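PDB 6EEW: aromatic-L-amino-acid decarboxylase from Catharanthus roseus, which catalyses the pyridoxal 5'-phosphate-dependent decarboxylation of L-tryptophan to tryptamine and of 5-hydroxy-L-tryptophan to serotonin. Local coordinates for residues T133-E136 / M137-D141; S170-C173 / T174-A178; A213-P217 / N218-L222; A341-N345 / P346-K350. One frame throughout, in Å; residues are numbered along the deposited sequence.

Contact 1: T133-E136 / M137-D141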
loop_
_atom_site.group_PDB
_atom_site.type_symbol
_atom_site.label_atom_id
_atom_site.label_comp_id
_atom_site.label_asym_id
_atom_site.label_seq_id
_atom_site.Cartn_x
_atom_site.Cartn_y
_atom_site.Cartn_z
ATOM N N THR A 133 -8.899 13.774 -2.607
ATOM C CA THR A 133 -8.460 13.733 -4.000
ATOM C C THR A 133 -7.944 15.084 -4.493
ATOM O O THR A 133 -6.908 15.160 -5.180
ATOM C CB THR A 133 -9.612 13.249 -4.875
ATOM O OG1 THR A 133 -9.862 11.863 -4.610
ATOM C CG2 THR A 133 -9.301 13.458 -6.324
ATOM N N GLU A 134 -8.667 16.159 -4.183
ATOM C CA GLU A 134 -8.273 17.470 -4.669
ATOM C C GLU A 134 -6.938 17.900 -4.070
ATOM O O GLU A 134 -6.053 18.385 -4.792
ATOM C CB GLU A 134 -9.371 18.488 -4.372
ATOM C CG GLU A 134 -10.663 18.198 -5.121
ATOM C CD GLU A 134 -11.417 19.472 -5.470
ATOM O OE1 GLU A 134 -10.832 20.563 -5.311
ATOM O OE2 GLU A 134 -12.580 19.393 -5.919
ATOM N N LEU A 135 -6.760 17.711 -2.761
ATOM C CA LEU A 135 -5.489 18.053 -2.147
ATOM C C LEU A 135 -4.373 17.199 -2.716
ATOM O O LEU A 135 -3.238 17.662 -2.812
ATOM C CB LEU A 135 -5.553 17.884 -0.626
ATOM C CG LEU A 135 -4.241 18.263 0.091
ATOM C CD1 LEU A 135 -3.946 19.773 -0.012
ATOM C CD2 LEU A 135 -4.238 17.838 1.551
ATOM N N GLU A 136 -4.662 15.951 -3.094
ATOM C CA GLU A 136 -3.597 15.158 -3.698
ATOM C C GLU A 136 -3.164 15.739 -5.034
ATOM O O GLU A 136 -1.964 15.845 -5.321
ATOM C CB GLU A 136 -4.039 13.711 -3.864
ATOM C CG GLU A 136 -2.953 12.799 -4.421
ATOM C CD GLU A 136 -3.125 11.353 -3.979
ATOM O OE1 GLU A 136 -3.817 11.121 -2.952
ATOM O OE2 GLU A 136 -2.531 10.457 -4.630
ATOM N N MET A 137 -4.125 16.119 -5.872
ATOM C CA MET A 137 -3.766 16.766 -7.126
ATOM C C MET A 137 -2.925 18.019 -6.882
ATOM O O MET A 137 -1.877 18.225 -7.522
ATOM C CB MET A 137 -5.028 17.104 -7.914
ATOM C CG MET A 137 -5.891 15.921 -8.257
ATOM S SD MET A 137 -7.474 16.428 -8.948
ATOM C CE MET A 137 -6.965 17.183 -10.498
ATOM N N ILE A 138 -3.365 18.867 -5.948
ATOM C CA ILE A 138 -2.643 20.111 -5.680
ATOM C C ILE A 138 -1.225 19.817 -5.197
ATOM O O ILE A 138 -0.258 20.456 -5.630
ATOM C CB ILE A 138 -3.408 20.972 -4.663
ATOM C CG1 ILE A 138 -4.748 21.431 -5.231
ATOM C CG2 ILE A 138 -2.612 22.174 -4.319
ATOM C CD1 ILE A 138 -5.669 22.001 -4.167
ATOM N N VAL A 139 -1.077 18.866 -4.268
ATOM C CA VAL A 139 0.248 18.574 -3.724
ATOM C C VAL A 139 1.159 18.014 -4.805
ATOM O O VAL A 139 2.360 18.312 -4.838
ATOM C CB VAL A 139 0.146 17.607 -2.532
ATOM C CG1 VAL A 139 1.465 16.818 -2.351
ATOM C CG2 VAL A 139 -0.226 18.362 -1.270
ATOM N N MET A 140 0.616 17.192 -5.702
ATOM C CA MET A 140 1.454 16.659 -6.765
ATOM C C MET A 140 1.914 17.760 -7.709
ATOM O O MET A 140 3.053 17.738 -8.177
ATOM C CB MET A 140 0.722 15.550 -7.523
ATOM C CG MET A 140 0.626 14.254 -6.728
ATOM S SD MET A 140 2.235 13.508 -6.377
ATOM C CE MET A 140 2.658 12.772 -7.942
ATOM N N ASP A 141 1.064 18.759 -7.960
ATOM C CA ASP A 141 1.497 19.876 -8.795
ATOM C C ASP A 141 2.516 20.770 -8.063
ATOM O O ASP A 141 3.488 21.250 -8.670
ATOM C CB ASP A 141 0.279 20.683 -9.247
ATOM C CG ASP A 141 -0.400 20.096 -10.493
ATOM O OD1 ASP A 141 -0.034 18.985 -10.928
ATOM O OD2 ASP A 141 -1.310 20.755 -11.046
#
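Leu-135 and Val-139, one helical turn apart, are the clearest side-chain pair here: Leu-135 CD1 comes to 4.2 Å from Val-139 CG2, the two branches passing at a slant. The leucine reaches forward because its CG stands anti to the backbone N (chi1 -179°), which carries the isobutyl group toward the next turn; the beta-branched valine offers a compact methyl there. The tight part of the contact is the backbone itself. Met-137 N donates to Thr-133 O at 3.0 Å, Ile-138 N to Glu-134 O at 3.0 Å, Val-139 N to Leu-135 O at 2.9 Å and Met-140 N to Glu-136 O at 2.9 Å, four successive i to i+4 bonds of an alpha helix. Met-137 and Met-140 also lay their CG atoms against carbonyls one turn back, with Met-137 CG 3.3 Å from Thr-133 O, before their flexible thioethers bend outward. Side chain to side chain the fit is slacker: Thr-133 CG2 and Met-137 SD remain 4.4 Å apart. No solvent side balances this, since all the touching residues are buried, and the looser faces are filled from elsewhere. Glu-134 and Glu-136 suit such a place because their buried carboxylates are satisfied: Glu-134 by backbone N-H groups of Gly-57 and Leu-59 of the second subunit and by Trp-126 NE1, Glu-136 by a salt bridge with Arg-371 and the N-H of Ile-163. Helix 130-146 thus lies between helix 375-409, where Trp-379 meets Leu-135 and Val-139, strand 160-164, touched by Glu-136 and Met-140, and the second subunit, which packs on Ile-138.

Contact 2: S170-C173 / T174-A178; sequences SILC and TIIAA
Thr-174 meets Ser-170 through its backbone N, which donates to Ser-170 O at 3.0 Å in a nearly straight bond (165° at the hydrogen). Ile-176 N satisfies Leu-172 O at 2.9 Å, and Ala-177 N does the same for Cys-173 O, also at 2.9 Å. Ile-171 O receives Ile-175 N and, from the side-chain hydroxyl, Thr-174 OG1; its position is less certain because it lies too close to a neighbour in the model, and the details of this double grip remain doubtful. The threonine rotamer fits such a bond: with chi1 68°, OG1 stands between the backbone N and the carbonyl carbon, turned to the preceding turn. Ser-170 OG likewise turns back, bonding to Thr-166 O. These polar groups lie in helix 167-186, which packs on the central sheet of the large domain in this fold-type I pyridoxal phosphate enzyme; Ser-168, near its start, probably binds the cofactor. The remaining side chains are apolar, as befits a buried helix. Ile-171 CG2 touches Ile-175 CD1 at 3.5 Å where the two isoleucines slant past each other, on the side facing Cys-256 and Phe-254 of strand 251-258. Leu-172 and Ile-176 instead run side by side, their CD1 atoms 4.1 Å apart, toward the second subunit, whose Ile-367 packs on Leu-172 and whose Leu-212 packs on Ile-176.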
loop_
_atom_site.group_PDB
_atom_site.type_symbol
_atom_site.label_atom_id
_atom_site.label_comp_id
_atom_site.label_asym_id
_atom_site.label_seq_id
_atom_site.Cartn_x
_atom_site.Cartn_y
_atom_site.Cartn_z
ATOM N N SER A 170 4.686 1.554 -8.337
ATOM C CA SER A 170 4.725 2.614 -9.344
ATOM C C SER A 170 5.343 2.110 -10.639
ATOM O O SER A 170 4.802 2.329 -11.734
ATOM C CB SER A 170 5.476 3.812 -8.803
ATOM O OG SER A 170 4.794 4.287 -7.670
ATOM N N ILE A 171 6.489 1.443 -10.536
ATOM C CA ILE A 171 7.120 0.875 -11.720
ATOM C C ILE A 171 6.212 -0.165 -12.356
ATOM O O ILE A 171 6.096 -0.235 -13.586
ATOM C CB ILE A 171 8.499 0.290 -11.379
ATOM C CG1 ILE A 171 9.462 1.432 -11.023
ATOM C CG2 ILE A 171 9.072 -0.423 -12.578
ATOM C CD1 ILE A 171 10.886 0.972 -10.727
ATOM N N LEU A 172 5.581 -1.014 -11.535
ATOM C CA LEU A 172 4.668 -2.022 -12.063
ATOM C C LEU A 172 3.543 -1.379 -12.864
ATOM O O LEU A 172 3.209 -1.841 -13.960
ATOM C CB LEU A 172 4.117 -2.867 -10.912
ATOM C CG LEU A 172 3.085 -3.948 -11.234
ATOM C CD1 LEU A 172 3.616 -4.936 -12.259
ATOM C CD2 LEU A 172 2.657 -4.676 -9.969
ATOM N N CYS A 173 2.966 -0.292 -12.349
ATOM C CA CYS A 173 1.896 0.394 -13.067
ATOM C C CYS A 173 2.396 0.962 -14.395
ATOM O O CYS A 173 1.743 0.796 -15.437
ATOM C CB CYS A 173 1.281 1.473 -12.168
ATOM S SG CYS A 173 0.102 0.760 -10.882
ATOM N N THR A 174 3.561 1.624 -14.391
ATOM C CA THR A 174 4.023 2.177 -15.666
ATOM C C THR A 174 4.382 1.077 -16.647
ATOM O O THR A 174 4.145 1.219 -17.856
ATOM C CB THR A 174 5.204 3.145 -15.470
ATOM O OG1 THR A 174 6.371 2.437 -15.025
ATOM C CG2 THR A 174 4.834 4.224 -14.484
ATOM N N ILE A 175 4.920 -0.037 -16.151
ATOM C CA ILE A 175 5.221 -1.175 -17.017
ATOM C C ILE A 175 3.945 -1.734 -17.636
ATOM O O ILE A 175 3.922 -2.113 -18.815
ATOM C CB ILE A 175 5.957 -2.273 -16.231
ATOM C CG1 ILE A 175 7.263 -1.753 -15.652
ATOM C CG2 ILE A 175 6.203 -3.485 -17.118
ATOM C CD1 ILE A 175 8.057 -2.844 -14.934
ATOM N N ILE A 176 2.872 -1.827 -16.851
ATOM C CA ILE A 176 1.634 -2.363 -17.413
ATOM C C ILE A 176 1.060 -1.390 -18.435
ATOM O O ILE A 176 0.543 -1.799 -19.482
ATOM C CB ILE A 176 0.609 -2.678 -16.307
ATOM C CG1 ILE A 176 1.057 -3.890 -15.479
ATOM C CG2 ILE A 176 -0.760 -2.912 -16.936
ATOM C CD1 ILE A 176 0.176 -4.207 -14.316
ATOM N N ALA A 177 1.138 -0.089 -18.152
ATOM C CA ALA A 177 0.697 0.912 -19.119
ATOM C C ALA A 177 1.423 0.747 -20.450
ATOM O O ALA A 177 0.801 0.719 -21.522
ATOM C CB ALA A 177 0.913 2.320 -18.552
ATOM N N ALA A 178 2.748 0.629 -20.402
ATOM C CA ALA A 178 3.507 0.433 -21.632
ATOM C C ALA A 178 3.104 -0.865 -22.326
ATOM O O ALA A 178 2.917 -0.902 -23.557
ATOM C CB ALA A 178 5.004 0.442 -21.330
#

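Contact 3: A213-P217 / N218-L222; sequences AGIYP and NNIRL
A type I beta turn from Tyr-216 to Asn-219 leads the chain into strand 220-223, the outermost on this side of the large sheet. Asn-219 N closes it on Tyr-216 O at 2.9 Å; the donor stands well above the carbonyl plane, 57° out of it, a consequence of the tight reversal. Pro-217 fits the second position, since its ring already fixes phi near the value needed there. Just before, Gly-214 ends helix 206-212 in a Schellman motif, where its positive phi is easy for a residue without a side chain. Across the turn, Ile-215 CG2 lies 3.8 Å from Ile-220 CG1 and 3.9 Å from Asn-219 CB, the two isoleucines meeting at a slant and leaning on Cys-210 of helix 206-212. On the other flank the Asn-219 amide comes up to the tyrosine stem, ND2 being 3.9 Å from Tyr-216 CB. With CG beside its backbone N (chi1 -67°), Asn-219 directs that amide inward, where ND2 makes weak hydrogen bonds to Gly-192 O and Leu-194 O. The phenol leads outward instead, and Tyr-216 OH bonds to Asp-189 of the second subunit. The chemistry is therefore divided: one backbone bond and a rigid proline set the turn, branched aliphatics seal its inner side, and amide and phenol carry its polar ends to the start of the neighbouring strand 194-199 and to the second subunit.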
loop_
_atom_site.group_PDB
_atom_site.type_symbol
_atom_site.label_atom_id
_atom_site.label_comp_id
_atom_site.label_asym_id
_atom_site.label_seq_id
_atom_site.Cartn_x
_atom_site.Cartn_y
_atom_site.Cartn_z
ATOM N N ALA A 213 4.357 -8.401 -14.437
ATOM C CA ALA A 213 3.536 -7.890 -15.530
ATOM C C ALA A 213 3.372 -8.894 -16.657
ATOM O O ALA A 213 2.641 -8.611 -17.614
ATOM C CB ALA A 213 4.124 -6.596 -16.087
ATOM N N GLY A 214 4.026 -10.049 -16.567
ATOM C CA GLY A 214 3.918 -11.058 -17.591
ATOM C C GLY A 214 4.985 -11.010 -18.656
ATOM O O GLY A 214 4.886 -11.748 -19.644
ATOM N N ILE A 215 6.024 -10.191 -18.480
ATOM C CA ILE A 215 7.117 -10.192 -19.438
ATOM C C ILE A 215 7.751 -11.572 -19.443
ATOM O O ILE A 215 8.007 -12.156 -18.380
ATOM C CB ILE A 215 8.148 -9.108 -19.079
ATOM C CG1 ILE A 215 7.468 -7.755 -18.864
ATOM C CG2 ILE A 215 9.149 -8.939 -20.217
ATOM C CD1 ILE A 215 6.860 -7.179 -20.128
ATOM N N TYR A 216 7.960 -12.130 -20.636
ATOM C CA TYR A 216 8.595 -13.432 -20.711
ATOM C C TYR A 216 9.951 -13.384 -20.009
ATOM O O TYR A 216 10.639 -12.358 -20.038
ATOM C CB TYR A 216 8.773 -13.870 -22.160
ATOM C CG TYR A 216 7.522 -14.376 -22.842
ATOM C CD1 TYR A 216 6.246 -13.983 -22.428
ATOM C CD2 TYR A 216 7.619 -15.265 -23.895
ATOM C CE1 TYR A 216 5.102 -14.464 -23.070
ATOM C CE2 TYR A 216 6.496 -15.748 -24.540
ATOM C CZ TYR A 216 5.239 -15.357 -24.130
ATOM O OH TYR A 216 4.136 -15.874 -24.797
ATOM N N PRO A 217 10.346 -14.477 -19.355
ATOM C CA PRO A 217 11.622 -14.475 -18.620
ATOM C C PRO A 217 12.809 -14.005 -19.444
ATOM O O PRO A 217 13.626 -13.218 -18.947
ATOM C CB PRO A 217 11.769 -15.942 -18.205
ATOM C CG PRO A 217 10.352 -16.394 -18.016
ATOM C CD PRO A 217 9.540 -15.675 -19.063
ATOM N N ASN A 218 12.928 -14.469 -20.691
ATOM C CA ASN A 218 14.042 -14.105 -21.553
ATOM C C ASN A 218 13.924 -12.715 -22.161
ATOM O O ASN A 218 14.863 -12.280 -22.837
ATOM C CB ASN A 218 14.201 -15.139 -22.671
ATOM C CG ASN A 218 14.776 -16.438 -22.175
ATOM O OD1 ASN A 218 15.538 -16.452 -21.206
ATOM N ND2 ASN A 218 14.417 -17.545 -22.828
ATOM N N ASN A 219 12.823 -11.999 -21.946
ATOM C CA ASN A 219 12.677 -10.655 -22.483
ATOM C C ASN A 219 12.929 -9.576 -21.432
ATOM O O ASN A 219 12.594 -8.405 -21.659
ATOM C CB ASN A 219 11.293 -10.478 -23.108
ATOM C CG ASN A 219 11.100 -11.339 -24.340
ATOM O OD1 ASN A 219 12.030 -11.993 -24.805
ATOM N ND2 ASN A 219 9.897 -11.308 -24.899
ATOM N N ILE A 220 13.509 -9.951 -20.296
ATOM C CA ILE A 220 13.930 -9.031 -19.247
ATOM C C ILE A 220 15.446 -8.931 -19.344
ATOM O O ILE A 220 16.142 -9.914 -19.074
ATOM C CB ILE A 220 13.501 -9.525 -17.861
ATOM C CG1 ILE A 220 11.980 -9.696 -17.787
ATOM C CG2 ILE A 220 13.975 -8.572 -16.780
ATOM C CD1 ILE A 220 11.481 -10.268 -16.458
ATOM N N ARG A 221 15.965 -7.771 -19.765
ATOM C CA ARG A 221 17.377 -7.606 -20.105
ATOM C C ARG A 221 18.055 -6.604 -19.174
ATOM O O ARG A 221 17.627 -5.445 -19.076
ATOM C CB ARG A 221 17.521 -7.201 -21.571
ATOM C CG ARG A 221 16.803 -8.180 -22.515
ATOM C CD ARG A 221 17.282 -8.041 -23.949
ATOM N NE ARG A 221 18.701 -8.355 -24.059
ATOM C CZ ARG A 221 19.467 -7.976 -25.074
ATOM N NH1 ARG A 221 18.948 -7.266 -26.065
ATOM N NH2 ARG A 221 20.756 -8.302 -25.099
ATOM N N LEU A 222 19.115 -7.057 -18.496
ATOM C CA LEU A 222 19.943 -6.200 -17.652
ATOM C C LEU A 222 21.147 -5.679 -18.443
ATOM O O LEU A 222 21.976 -6.461 -18.926
ATOM C CB LEU A 222 20.421 -6.966 -16.418
ATOM C CG LEU A 222 19.454 -7.532 -15.375
ATOM C CD1 LEU A 222 20.294 -8.142 -14.256
ATOM C CD2 LEU A 222 18.508 -6.477 -14.830
#

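Contact 4: A341-N345 / P346-K350; sequences ALTTN and PEYLK
The ring of Tyr-348 and the side-chain amide of Asn-345 are the flat groups here. Thr-343 CG2 approaches the ring obliquely, 4.0 Å from Tyr-348 CD2, and the same methyl also lies 3.9 Å from Leu-349 CD2, so that it meets both side chains on one side. The amide stands over the start of helix 346-350 as its N-cap. Its OD1 accepts Glu-347 N at 2.8 Å, the donor tilted 31° from the amide plane and the N-H bent to 131°, and takes a weaker, straighter bond from Tyr-348 N at 3.4 Å. Asparagine suits the position because its short side chain, with CG anti to the backbone N (chi1 -175°), brings one oxygen back to two N-H groups that have no earlier turn to serve them. Pro-346 suits the next place, where a residue needs no N-H to donate. Leu-349 N then bonds to Asn-345 O at 3.1 Å, beginning the regular helix. Before the cap, Thr-343 OG1 accepts Asn-345 N at 3.0 Å, an ST turn, while Thr-343 O receives Lys-211 of the second subunit. Tyr-348 is an L-tryptophan-binding residue, but the side chain of Thr-343 beside it is about 14 Å from a bound tryptophan, and the tyrosine is probably not caught in its binding position here. Asn-345 belongs to both motifs through its N-H, OD1 and O, and so ties the loop to the helix start by polar bonds.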
loop_
_atom_site.group_PDB
_atom_site.type_symbol
_atom_site.label_atom_id
_atom_site.label_comp_id
_atom_site.label_asym_id
_atom_site.label_seq_id
_atom_site.Cartn_x
_atom_site.Cartn_y
_atom_site.Cartn_z
ATOM N N ALA A 341 -4.612 1.417 -19.189
ATOM C CA ALA A 341 -3.965 0.187 -18.751
ATOM C C ALA A 341 -4.663 -0.415 -17.537
ATOM O O ALA A 341 -4.774 -1.641 -17.429
ATOM C CB ALA A 341 -2.496 0.460 -18.431
ATOM N N LEU A 342 -5.159 0.425 -16.624
ATOM C CA LEU A 342 -5.599 -0.024 -15.306
ATOM C C LEU A 342 -7.112 -0.214 -15.205
ATOM O O LEU A 342 -7.667 -0.159 -14.102
ATOM C CB LEU A 342 -5.129 0.959 -14.233
ATOM C CG LEU A 342 -3.791 0.670 -13.556
ATOM C CD1 LEU A 342 -2.782 0.109 -14.565
ATOM C CD2 LEU A 342 -3.256 1.937 -12.903
ATOM N N THR A 343 -7.796 -0.458 -16.317
ATOM C CA THR A 343 -9.231 -0.694 -16.254
ATOM C C THR A 343 -9.621 -1.687 -17.330
ATOM O O THR A 343 -8.897 -1.892 -18.306
ATOM C CB THR A 343 -10.038 0.595 -16.437
ATOM O OG1 THR A 343 -11.431 0.306 -16.273
ATOM C CG2 THR A 343 -9.829 1.145 -17.830
ATOM N N THR A 344 -10.749 -2.361 -17.107
ATOM C CA THR A 344 -11.341 -3.205 -18.131
ATOM C C THR A 344 -12.601 -2.582 -18.719
ATOM O O THR A 344 -13.199 -3.164 -19.630
ATOM C CB THR A 344 -11.637 -4.612 -17.586
ATOM O OG1 THR A 344 -12.295 -4.531 -16.313
ATOM C CG2 THR A 344 -10.352 -5.416 -17.444
ATOM N N ASN A 345 -12.999 -1.397 -18.244
ATOM C CA ASN A 345 -14.263 -0.761 -18.597
ATOM C C ASN A 345 -14.394 -0.584 -20.105
ATOM O O ASN A 345 -13.665 0.216 -20.705
ATOM C CB ASN A 345 -14.390 0.589 -17.892
ATOM C CG ASN A 345 -15.740 1.250 -18.123
ATOM O OD1 ASN A 345 -16.451 0.944 -19.084
ATOM N ND2 ASN A 345 -16.091 2.172 -17.241
ATOM N N PRO A 346 -15.327 -1.293 -20.748
ATOM C CA PRO A 346 -15.451 -1.170 -22.211
ATOM C C PRO A 346 -15.819 0.231 -22.664
ATOM O O PRO A 346 -15.362 0.683 -23.725
ATOM C CB PRO A 346 -16.551 -2.187 -22.558
ATOM C CG PRO A 346 -16.658 -3.084 -21.358
ATOM C CD PRO A 346 -16.315 -2.223 -20.182
ATOM N N GLU A 347 -16.636 0.939 -21.879
ATOM C CA GLU A 347 -17.044 2.278 -22.282
ATOM C C GLU A 347 -15.874 3.256 -22.225
ATOM O O GLU A 347 -15.684 4.052 -23.154
ATOM C CB GLU A 347 -18.205 2.766 -21.415
ATOM C CG GLU A 347 -18.878 4.012 -21.979
ATOM C CD GLU A 347 -20.249 4.276 -21.384
ATOM O OE1 GLU A 347 -20.338 4.487 -20.151
ATOM O OE2 GLU A 347 -21.234 4.267 -22.157
ATOM N N TYR A 348 -15.072 3.217 -21.154
ATOM C CA TYR A 348 -13.915 4.107 -21.093
ATOM C C TYR A 348 -12.936 3.797 -22.214
ATOM O O TYR A 348 -12.335 4.708 -22.799
ATOM C CB TYR A 348 -13.214 4.005 -19.736
ATOM C CG TYR A 348 -11.979 4.890 -19.638
ATOM C CD1 TYR A 348 -12.088 6.233 -19.284
ATOM C CD2 TYR A 348 -10.711 4.388 -19.913
ATOM C CE1 TYR A 348 -10.966 7.053 -19.201
ATOM C CE2 TYR A 348 -9.583 5.195 -19.832
ATOM C CZ TYR A 348 -9.716 6.531 -19.476
ATOM O OH TYR A 348 -8.601 7.343 -19.398
ATOM N N LEU A 349 -12.768 2.513 -22.535
ATOM C CA LEU A 349 -11.780 2.134 -23.535
ATOM C C LEU A 349 -12.252 2.454 -24.946
ATOM O O LEU A 349 -11.421 2.629 -25.843
ATOM C CB LEU A 349 -11.438 0.648 -23.407
ATOM C CG LEU A 349 -10.759 0.247 -22.093
ATOM C CD1 LEU A 349 -10.276 -1.188 -22.158
ATOM C CD2 LEU A 349 -9.598 1.186 -21.768
ATOM N N LYS A 350 -13.568 2.535 -25.171
ATOM C CA LYS A 350 -14.028 2.871 -26.517
ATOM C C LYS A 350 -13.821 4.352 -26.818
ATOM O O LYS A 350 -13.481 4.718 -27.949
ATOM C CB LYS A 350 -15.493 2.474 -26.707
ATOM C CG LYS A 350 -16.502 3.394 -26.040
ATOM C CD LYS A 350 -17.852 3.292 -26.747
ATOM C CE LYS A 350 -19.014 3.194 -25.766
ATOM N NZ LYS A 350 -19.459 1.780 -25.554
#

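Overall arrangement
Contacts 1 and 2 are buried turns of helices 130-146 and 167-186; contact 3 is partly buried, and contact 4 lies at the surface. Their chemistry follows: regular i to i+4 bonding in the first two, contact 1 adding buried carboxylates with partners elsewhere and contact 2 being mostly apolar, a single turn bond in the third, side-chain capping in the fourth. Contact 2 joins the last two: Ile-175 CG2 lies 3.9 Å from Ala-213 CB of contact 3, and Cys-173 SG 4.1 Å from Leu-342 CD2 of contact 4. Contact 1 stands apart, its nearest atoms about 9 Å from contact 2. All four also meet the second subunit of the homodimer.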